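Local coordinates for Alr4995 protein (Nostoc sp., PDB 6LRF) that probably hydrolyses arginine and cyclodeaminates ornithine, joining a guanidino-group-modifying (GME) domain to a C-terminal Rossmann-type domain, at residues E467-L472 against V674-D679; M536-G541 against H554-K559; S634-S639 against D656-V661. All coordinates share one frame; numbering follows the deposited sequence.

Interaction 1: residues E467-L472 against V674-D679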
# COMPACT_ATOMS: atom_id res chain seq x y z
N GLU B 467 12.76 -0.53 10.13
CA GLU B 467 13.75 -1.53 10.50
C GLU B 467 14.05 -1.48 12.01
O GLU B 467 14.27 -2.52 12.64
CB GLU B 467 15.03 -1.32 9.70
CG GLU B 467 16.20 -2.13 10.20
CD GLU B 467 15.94 -3.62 10.17
OE1 GLU B 467 15.24 -4.09 9.24
OE2 GLU B 467 16.44 -4.32 11.09
N ARG B 468 14.01 -0.29 12.58
CA ARG B 468 14.33 -0.12 14.00
C ARG B 468 13.27 -0.75 14.88
O ARG B 468 13.57 -1.42 15.87
CB ARG B 468 14.49 1.36 14.34
CG ARG B 468 15.82 1.68 14.99
CD ARG B 468 15.96 3.18 15.10
NE ARG B 468 17.23 3.63 15.66
CZ ARG B 468 18.36 3.73 14.97
NH1 ARG B 468 18.38 3.40 13.68
NH2 ARG B 468 19.47 4.15 15.56
N ARG B 469 12.02 -0.51 14.50
CA ARG B 469 10.87 -1.08 15.15
C ARG B 469 10.92 -2.61 15.08
O ARG B 469 10.86 -3.29 16.11
CB ARG B 469 9.60 -0.54 14.49
CG ARG B 469 8.34 -1.36 14.74
CD ARG B 469 7.72 -1.08 16.10
NE ARG B 469 6.45 -1.79 16.23
CZ ARG B 469 5.97 -2.27 17.38
NH1 ARG B 469 6.65 -2.13 18.51
NH2 ARG B 469 4.80 -2.89 17.38
N VAL B 470 11.06 -3.14 13.87
CA VAL B 470 11.09 -4.58 13.65
C VAL B 470 12.18 -5.19 14.52
O VAL B 470 12.01 -6.25 15.13
CB VAL B 470 11.33 -4.91 12.17
CG1 VAL B 470 11.84 -6.33 12.01
CG2 VAL B 470 10.05 -4.70 11.37
N GLU B 471 13.30 -4.49 14.63
CA GLU B 471 14.43 -5.00 15.35
C GLU B 471 14.18 -5.01 16.87
O GLU B 471 14.63 -5.92 17.58
CB GLU B 471 15.67 -4.20 14.98
CG GLU B 471 16.95 -4.68 15.61
CD GLU B 471 18.16 -3.91 15.12
OE1 GLU B 471 17.98 -3.03 14.25
OE2 GLU B 471 19.29 -4.18 15.60
N LEU B 472 13.45 -4.02 17.38
CA LEU B 472 13.14 -4.01 18.81
C LEU B 472 12.08 -5.07 19.12
O LEU B 472 12.19 -5.77 20.13
CB LEU B 472 12.69 -2.62 19.27
CG LEU B 472 13.75 -1.82 20.05
CD1 LEU B 472 14.37 -2.65 21.17
CD2 LEU B 472 14.86 -1.26 19.14
N VAL B 674 1.60 -8.66 19.65
CA VAL B 674 2.48 -7.73 18.97
C VAL B 674 2.42 -8.03 17.46
O VAL B 674 2.24 -9.18 17.04
CB VAL B 674 3.94 -7.79 19.49
CG1 VAL B 674 4.68 -9.04 19.00
CG2 VAL B 674 4.70 -6.52 19.09
N GLY B 675 2.52 -6.97 16.66
CA GLY B 675 2.47 -7.10 15.22
C GLY B 675 3.53 -6.25 14.56
O GLY B 675 3.78 -5.12 15.00
N VAL B 676 4.16 -6.79 13.53
CA VAL B 676 5.06 -6.02 12.67
C VAL B 676 4.69 -6.25 11.21
O VAL B 676 4.34 -7.37 10.81
CB VAL B 676 6.56 -6.36 12.86
CG1 VAL B 676 7.13 -5.61 14.04
CG2 VAL B 676 6.76 -7.85 13.03
N VAL B 677 4.76 -5.18 10.43
CA VAL B 677 4.49 -5.24 9.00
C VAL B 677 5.81 -5.22 8.29
O VAL B 677 6.46 -4.18 8.19
CB VAL B 677 3.63 -4.08 8.53
CG1 VAL B 677 3.41 -4.20 7.03
CG2 VAL B 677 2.32 -4.08 9.27
N THR B 678 6.24 -6.39 7.84
CA THR B 678 7.59 -6.53 7.34
C THR B 678 7.73 -7.84 6.56
O THR B 678 6.80 -8.65 6.49
CB THR B 678 8.62 -6.48 8.51
OG1 THR B 678 9.93 -6.21 8.00
CG2 THR B 678 8.61 -7.77 9.32
N ASP B 679 8.89 -8.01 5.94
CA ASP B 679 9.25 -9.25 5.28
C ASP B 679 9.45 -10.32 6.34
O ASP B 679 10.27 -10.14 7.25
CB ASP B 679 10.54 -9.04 4.47
CG ASP B 679 11.00 -10.30 3.76
OD1 ASP B 679 11.35 -11.28 4.45
OD2 ASP B 679 11.07 -10.28 2.50

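Interaction 2: residues M536-G541 against H554-K559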
# COMPACT_ATOMS: atom_id res chain seq x y z
N MSE B 536 13.85 -29.40 -5.22
CA MSE B 536 14.11 -28.92 -6.57
C MSE B 536 14.85 -27.59 -6.62
O MSE B 536 15.25 -27.16 -7.70
CB MSE B 536 12.81 -28.75 -7.37
CG MSE B 536 11.73 -29.79 -7.17
SE MSE B 536 12.14 -31.39 -8.15
CE MSE B 536 12.01 -30.73 -9.96
N GLY B 537 15.01 -26.92 -5.48
CA GLY B 537 15.57 -25.57 -5.48
C GLY B 537 14.68 -24.51 -6.12
O GLY B 537 15.16 -23.45 -6.53
N THR B 538 13.38 -24.79 -6.21
CA THR B 538 12.42 -23.83 -6.77
C THR B 538 11.16 -23.71 -5.92
O THR B 538 10.88 -24.55 -5.06
CB THR B 538 11.97 -24.20 -8.21
OG1 THR B 538 11.45 -25.54 -8.24
CG2 THR B 538 13.13 -24.06 -9.21
N SER B 539 10.38 -22.68 -6.18
CA SER B 539 9.16 -22.46 -5.43
C SER B 539 8.15 -21.72 -6.31
O SER B 539 8.35 -20.54 -6.60
CB SER B 539 9.46 -21.67 -4.16
OG SER B 539 8.29 -21.48 -3.39
N LEU B 540 7.09 -22.42 -6.72
CA LEU B 540 6.11 -21.91 -7.69
C LEU B 540 5.81 -20.43 -7.49
O LEU B 540 5.33 -20.02 -6.43
CB LEU B 540 4.80 -22.70 -7.60
CG LEU B 540 3.69 -22.24 -8.55
CD1 LEU B 540 4.17 -22.24 -9.98
CD2 LEU B 540 2.45 -23.11 -8.40
N GLY B 541 6.14 -19.63 -8.51
CA GLY B 541 5.83 -18.21 -8.50
C GLY B 541 6.93 -17.28 -8.03
O GLY B 541 6.88 -16.08 -8.29
N HIS B 554 5.15 -24.71 -13.01
CA HIS B 554 4.06 -25.60 -12.59
C HIS B 554 4.52 -27.05 -12.58
O HIS B 554 4.14 -27.82 -11.70
CB HIS B 554 2.83 -25.40 -13.48
CG HIS B 554 2.03 -24.19 -13.13
ND1 HIS B 554 0.86 -24.24 -12.40
CD2 HIS B 554 2.23 -22.87 -13.41
CE1 HIS B 554 0.38 -23.02 -12.24
NE2 HIS B 554 1.19 -22.17 -12.85
N ARG B 555 5.39 -27.43 -13.52
CA ARG B 555 5.89 -28.79 -13.60
C ARG B 555 6.58 -29.25 -12.30
O ARG B 555 6.26 -30.31 -11.77
CB ARG B 555 6.85 -28.93 -14.81
CG ARG B 555 6.14 -28.98 -16.18
CD ARG B 555 7.13 -29.08 -17.34
NE ARG B 555 7.99 -30.26 -17.24
CZ ARG B 555 7.69 -31.44 -17.76
NH1 ARG B 555 6.55 -31.61 -18.42
NH2 ARG B 555 8.53 -32.47 -17.63
N HIS B 556 7.51 -28.44 -11.79
CA HIS B 556 8.18 -28.77 -10.54
C HIS B 556 7.18 -28.89 -9.39
O HIS B 556 7.31 -29.77 -8.53
CB HIS B 556 9.25 -27.72 -10.20
CG HIS B 556 10.53 -27.88 -10.98
ND1 HIS B 556 11.68 -27.19 -10.66
CD2 HIS B 556 10.83 -28.64 -12.06
CE1 HIS B 556 12.64 -27.53 -11.51
NE2 HIS B 556 12.15 -28.41 -12.36
N HIS B 557 6.19 -28.00 -9.38
CA HIS B 557 5.17 -27.98 -8.33
C HIS B 557 4.28 -29.23 -8.33
O HIS B 557 4.10 -29.88 -7.30
CB HIS B 557 4.32 -26.73 -8.50
CG HIS B 557 3.59 -26.33 -7.25
ND1 HIS B 557 4.23 -25.82 -6.14
CD2 HIS B 557 2.27 -26.35 -6.95
CE1 HIS B 557 3.34 -25.54 -5.21
NE2 HIS B 557 2.14 -25.86 -5.67
N LEU B 558 3.72 -29.54 -9.49
CA LEU B 558 2.90 -30.73 -9.69
C LEU B 558 3.70 -32.01 -9.48
O LEU B 558 3.17 -32.99 -8.95
CB LEU B 558 2.28 -30.72 -11.09
CG LEU B 558 0.88 -30.13 -11.19
CD1 LEU B 558 -0.13 -31.06 -10.51
CD2 LEU B 558 0.84 -28.74 -10.57
N LYS B 559 4.97 -32.01 -9.91
CA LYS B 559 5.84 -33.17 -9.67
C LYS B 559 5.95 -33.48 -8.20
O LYS B 559 5.90 -34.63 -7.79
CB LYS B 559 7.24 -32.95 -10.24
CG LYS B 559 8.26 -33.96 -9.72
CD LYS B 559 9.54 -33.97 -10.55
CE LYS B 559 10.39 -35.19 -10.22
NZ LYS B 559 11.41 -35.47 -11.28

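Interaction 3: residues S634-S639 against D656-V661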
# COMPACT_ATOMS: atom_id res chain seq x y z
N SER B 634 3.07 -14.80 8.49
CA SER B 634 2.22 -14.45 7.34
C SER B 634 1.38 -15.61 6.80
O SER B 634 1.63 -16.10 5.71
CB SER B 634 3.06 -13.84 6.20
OG SER B 634 4.04 -14.74 5.73
N SER B 635 0.38 -16.02 7.58
CA SER B 635 -0.47 -17.13 7.18
C SER B 635 -1.95 -16.76 7.15
O SER B 635 -2.81 -17.66 7.11
CB SER B 635 -0.25 -18.33 8.11
OG SER B 635 -0.19 -17.91 9.47
N MSE B 636 -2.25 -15.47 7.14
CA MSE B 636 -3.59 -14.96 6.78
C MSE B 636 -4.79 -15.65 7.45
O MSE B 636 -5.15 -15.37 8.61
CB MSE B 636 -3.79 -15.06 5.26
CG MSE B 636 -2.82 -14.24 4.39
SE MSE B 636 -3.22 -12.31 4.30
CE MSE B 636 -3.20 -12.07 2.35
N LEU B 637 -5.41 -16.55 6.70
CA LEU B 637 -6.64 -17.24 7.12
C LEU B 637 -6.41 -18.18 8.29
O LEU B 637 -7.28 -18.36 9.13
CB LEU B 637 -7.23 -18.04 5.95
CG LEU B 637 -8.76 -18.19 6.00
CD1 LEU B 637 -9.37 -16.80 6.13
CD2 LEU B 637 -9.34 -18.93 4.78
N HIS B 638 -5.23 -18.79 8.34
CA HIS B 638 -4.95 -19.72 9.42
C HIS B 638 -4.70 -18.96 10.71
O HIS B 638 -5.06 -19.43 11.79
CB HIS B 638 -3.76 -20.61 9.06
CG HIS B 638 -3.99 -21.41 7.83
ND1 HIS B 638 -4.54 -22.67 7.85
CD2 HIS B 638 -3.81 -21.10 6.52
CE1 HIS B 638 -4.67 -23.12 6.62
NE2 HIS B 638 -4.23 -22.19 5.79
N SER B 639 -4.12 -17.78 10.59
CA SER B 639 -3.84 -16.97 11.77
C SER B 639 -5.14 -16.48 12.42
O SER B 639 -5.24 -16.41 13.66
CB SER B 639 -2.93 -15.79 11.40
OG SER B 639 -1.65 -16.26 11.03
N ASP B 656 3.42 -10.05 9.04
CA ASP B 656 2.87 -10.09 7.69
C ASP B 656 3.23 -8.80 6.98
O ASP B 656 3.36 -7.76 7.61
CB ASP B 656 1.34 -10.28 7.73
CG ASP B 656 0.81 -11.02 6.51
OD1 ASP B 656 1.35 -10.80 5.39
OD2 ASP B 656 -0.15 -11.82 6.66
N ILE B 657 3.42 -8.87 5.66
CA ILE B 657 3.78 -7.67 4.89
C ILE B 657 2.52 -6.84 4.64
O ILE B 657 2.60 -5.65 4.35
CB ILE B 657 4.46 -8.02 3.53
CG1 ILE B 657 5.24 -6.82 3.00
CG2 ILE B 657 3.43 -8.49 2.49
CD1 ILE B 657 6.18 -6.18 4.01
N ASN B 658 1.37 -7.49 4.76
CA ASN B 658 0.08 -6.83 4.65
C ASN B 658 -0.39 -6.30 6.02
O ASN B 658 -0.82 -7.08 6.87
CB ASN B 658 -0.97 -7.80 4.09
CG ASN B 658 -2.28 -7.10 3.74
OD1 ASN B 658 -2.57 -6.00 4.21
ND2 ASN B 658 -3.08 -7.75 2.90
N PRO B 659 -0.34 -4.97 6.21
CA PRO B 659 -0.75 -4.38 7.49
C PRO B 659 -2.23 -4.59 7.85
O PRO B 659 -2.63 -4.22 8.95
CB PRO B 659 -0.44 -2.89 7.30
CG PRO B 659 -0.33 -2.68 5.84
CD PRO B 659 0.18 -3.96 5.27
N ALA B 660 -3.03 -5.19 6.96
CA ALA B 660 -4.45 -5.39 7.22
C ALA B 660 -4.74 -6.60 8.11
O ALA B 660 -5.68 -6.58 8.91
CB ALA B 660 -5.22 -5.51 5.91
N VAL B 661 -3.96 -7.67 7.96
CA VAL B 661 -4.16 -8.86 8.79
C VAL B 661 -3.46 -8.66 10.14
O VAL B 661 -3.95 -9.11 11.18
CB VAL B 661 -3.66 -10.16 8.06
CG1 VAL B 661 -2.77 -11.01 8.97
CG2 VAL B 661 -4.84 -10.98 7.54

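Interaction 1: residues E467-L472 against V674-D679
The one flat group that touches the other segment is the guanidinium of Arg469, which meets Gly675 O, the methyl CG2 of Val674 and CG1 of Val676 obliquely. Its NH2 lies 3.4 Å from Gly675 O and gives it a weak hydrogen bond, bent to an N-H...O angle of 132°. The same NH2 comes within 4.0 Å of Val674 CG2, the two side chains running alongside in opposing senses. The arginine gets there with CG anti to its own amide nitrogen and a bend at the next torsion (chi2 80°), which turns the chain towards the upstream part of the strand.

Val470 carries the apolar half of the contact, mainly through its methyl CG2. This CG2 reaches tip to tip towards Thr678, 3.7 Å from CB, and also rests 4.1 Å from CG1 of Val676. The helix thus follows every second residue of the strand: Val674, Val676 and Thr678 all point their CB towards it, while Gly675 gives only its backbone.

In the fold, the first turns of helix 467-486 cover strand 673-677, an edge strand, within this chain, of the parallel Rossmann-type sheet. The segments run roughly antiparallel, at 145°, with their axes 9.0 Å apart at closest approach. Helix 680-694 joins in, setting Leu686 against Val470 and Phe683 against Val676. It begins at Asp679, the N-cap, whose OD1 takes the backbone NH of Leu682. The other carboxylate oxygen, OD2, accepts from the backbone N of Glu467 of the second subunit, and the reciprocal bond ties Glu467 N here to Asp679 OD2 of that neighbour.

Interaction 2: residues M536-G541 against H554-K559
CA of Leu540 lies 6.2 Å from CA of His557, and CA of Met536 lies 7.1 Å from CA of His556; between these two points Gly537, with positive phi, turns the chain out of helix 524-536. Three histidines of helix 554-567 receive the loop's side chains. Leu540, with CG anti to its backbone N (chi1 179°), forks between two rings: its CD2 sits over a face of His557, 3.6 Å from the ring centroid, and its CD1 over a face of His554, 4.1 Å from that centroid. Both are CH-pi contacts, offset towards the ring rims.

His556 is held at an edge and on a face. Its ND1 donates to Thr538 OG1 at 2.9 Å, with the oxygen only 3° out of the ring plane, which fixes the turn of the imidazole. The selenium of Met536, modelled as selenomethionine, lies above one face, 4.9 Å from the centroid; the methyl is modelled too close to the ring for its position to be trusted.

Glu532 bridges the two segments: OE2 bonds Thr538 OG1, and OE1 bonds Leu540 N and His557 ND1. Further out, Asp405 takes His554 ND1, while Glu341 and Glu345 of helix 340-352 pack on His556, so that helix 554-567 touches both helices 524-536 and 340-352. Gly541 leads into strand 542-543 and pairs by backbone with Val550.

Interaction 3: residues S634-S639 against D656-V661
Met636, modelled as selenomethionine, lies across both Asp656 and Val661, crossing each side chain at about a right angle. Its selenium is the meeting point: SE stands 3.9 Å from OD2 of Asp656 and 3.9 Å from the methyl CG2 of Val661. A bend at chi2 (-77°) brings the selenium, in mid-chain, to this place.

The carboxylate of Asp656 is set against Ser634 as well, not by polar bonding but by carbon: Ser634 CB comes 3.6 Å from OD1, and its CA is equally near OD2. OD2 is buried here and finds no partner in the model. OD1 instead serves its own turn, taking Ile657 N at 2.8 Å and Asn658 N at 3.4 Å; both bonds are weak, the first bent to 117°, the second long but nearly straight.

Two consecutive beta-alpha units of the Rossmann-type domain meet at this point. Strands 629-633 and 651-656 are parallel neighbours joined through helix 637-645, a beta-alpha-beta crossover, and the segments are the turns leaving their C-terminal ends into helices 637-645 and 659-665. Such strand ends are where Rossmann domains usually hold a nucleotide, though this model is unliganded. With an alanine here in place of Asp656, the amides of Ile657 and Asn658 would probably lose their shared acceptor, and a gap would be likely to open beside Ser634 and the selenium.

The helix starts are built differently. Asn658 caps helix 659-665, its OD1 taking Ala660 N at 2.9 Å with the donor well above the carbonyl plane. On the other turn Ser635 OG and Ser639 OG share a hydrogen bond of 2.7 Å, and Thr494 OG1 also hydrogen-bonds to Ser635 OG.

How the interactions relate
Interactions 1 and 3 adjoin, with centres about 14 Å apart. They meet directly where strands 651-656 and 673-677 end side by side: Thr678 N lies 3.2 Å from Asp656 O, a probable hydrogen bond, and Val677 packs on Ile657 and Pro659. Interaction 1 covers the sheet's edge strand with a helix, while interaction 3 shapes the turns leaving the next two strands. Interaction 2 stands apart, its nearest atoms about 12 Å from interaction 3 and about 13 Å from interaction 1, and joins the loop after helix 524-536 to helix 554-567, beside helix 340-352. With no ligand bound, none of the three can be tied to a substrate from these contacts.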